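Local structure of haloacid dehalogenase/epoxide hydrolase family (Corynebacterium glutamicum ATCC 13032, 2PR7) at residues 14-17 / 18-21. The protein is uncharacterised but belongs to the haloacid dehalogenase-like hydrolases and is therefore probably a metal-dependent hydrolase, with a calcium ion bound in the crystal. Numbering follows the deposited sequence.
Sequences DGTD and EDQR. With EDO (1,2-ethanediol), chain D.
The N-cap of helix 17-32 is formed by Thr16, whose side chain accepts a hydrogen bond from the backbone of Asp19. Thr16 OG1 lies between its own backbone N and carbonyl carbon (chi1 60°), which turns it back over the first turn of the helix. There it takes the N-H of Asp19 at 3.2 Å from Thr16 OG1 to Asp19 N, with an N-H...O angle of 161°. Asp19 CB and CG pack against Thr16 OG1, each at 3.5 Å. A water accepts from Thr16 N and donates to Asp19 OD2, 2.6 Å from that oxygen. This relay is a water-mediated version of the capping box. A second water binds Thr16 OG1 and reaches Glu18 OE1 only weakly.

Gln20, one residue further along the helix, also reaches back to the loop. Its extended chain carries NE2 to Gly15 O, to which Gln20 NE2 donates at 2.9 Å. The bond is nearly straight, at 171°. Gly15 O lies in the amide plane of Gln20, but the donor is tilted well out of the carbonyl plane of Gly15. Gln20 OE1 accepts from O1 of a 1,2-ethanediol at 2.8 Å. That molecule is also hydrogen-bonded to Leu13 O and Arg24 NE and probably came from the crystallisation liquor.

Regular helical bonding starts at once, with Gln20 N to Thr16 O and Arg21 N to Asp17 O, both 2.9 Å. One face of the Arg21 guanidinium lies near Asp17 O. Arg21 NH1 lies 3.6 Å from Asp17 CB, while the Asp17 carboxylate makes no salt bridge with it.

Before the cap, Asp14 OD1 is hydrogen-bonded to Gly11 N within the loop that follows strand 4-7. This surface contact is a threonine N-cap at the first beta-alpha connection of the HAD-type parallel sheet, downstream of calcium ligands Asp8 and Ala10.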
# COMPACT_ATOMS: atom_id res chain seq x y z
N ASP A 14 9.33 2.75 -5.40
CA ASP A 14 10.66 3.30 -5.57
C ASP A 14 11.33 3.02 -6.92
O ASP A 14 12.56 2.95 -7.00
CB ASP A 14 11.56 2.81 -4.46
CG ASP A 14 11.78 1.36 -4.50
OD1 ASP A 14 11.07 0.59 -5.21
OD2 ASP A 14 12.75 0.92 -3.81
N GLY A 15 10.51 2.88 -7.96
CA GLY A 15 10.96 2.57 -9.31
C GLY A 15 11.45 3.77 -10.08
O GLY A 15 11.95 4.74 -9.53
N THR A 16 11.27 3.70 -11.38
CA THR A 16 11.70 4.80 -12.25
C THR A 16 10.89 6.06 -11.93
O THR A 16 9.82 6.02 -11.29
CB THR A 16 11.44 4.47 -13.71
OG1 THR A 16 10.03 4.24 -13.94
CG2 THR A 16 12.31 3.23 -14.14
N ASP A 17 11.37 7.18 -12.45
CA ASP A 17 10.69 8.49 -12.25
C ASP A 17 9.33 8.46 -12.89
O ASP A 17 8.35 8.96 -12.31
CB ASP A 17 11.51 9.68 -12.78
CG ASP A 17 12.69 10.04 -11.89
OD1 ASP A 17 12.74 9.61 -10.71
OD2 ASP A 17 13.56 10.77 -12.38
N GLU A 18 9.21 7.83 -14.05
CA GLU A 18 7.89 7.65 -14.67
C GLU A 18 6.94 6.89 -13.74
O GLU A 18 5.80 7.31 -13.54
CB GLU A 18 7.98 6.95 -16.03
CG GLU A 18 6.65 6.79 -16.68
CD GLU A 18 6.71 6.01 -17.97
OE1 GLU A 18 7.78 5.48 -18.32
OE2 GLU A 18 5.64 5.93 -18.59
N ASP A 19 7.37 5.75 -13.18
CA ASP A 19 6.52 4.91 -12.35
C ASP A 19 6.12 5.68 -11.10
O ASP A 19 5.00 5.58 -10.66
CB ASP A 19 7.19 3.56 -12.00
CG ASP A 19 7.07 2.50 -13.14
OD1 ASP A 19 6.45 2.77 -14.21
OD2 ASP A 19 7.59 1.37 -12.94
N GLN A 20 7.05 6.44 -10.54
CA GLN A 20 6.75 7.19 -9.32
C GLN A 20 5.75 8.29 -9.61
O GLN A 20 4.85 8.55 -8.81
CB GLN A 20 8.00 7.75 -8.72
CG GLN A 20 8.96 6.65 -8.23
CD GLN A 20 10.02 7.15 -7.29
OE1 GLN A 20 9.77 7.99 -6.41
NE2 GLN A 20 11.22 6.58 -7.42
N ARG A 21 5.88 8.97 -10.75
CA ARG A 21 4.86 9.98 -11.16
C ARG A 21 3.49 9.33 -11.28
O ARG A 21 2.46 9.91 -10.86
CB ARG A 21 5.24 10.71 -12.46
CG ARG A 21 6.40 11.72 -12.35
CD ARG A 21 6.59 12.54 -13.63
NE ARG A 21 6.91 11.71 -14.82
CZ ARG A 21 8.15 11.44 -15.24
NH1 ARG A 21 9.21 11.84 -14.56
NH2 ARG A 21 8.34 10.71 -16.33
C1 EDO D . 6.69 8.01 -4.28
O1 EDO D . 7.43 8.84 -5.18
C2 EDO D . 5.57 7.44 -5.11
O2 EDO D . 6.12 6.36 -5.88
O HOH W 1 10.08 1.05 -12.24
O HOH W 2 9.98 3.53 -16.45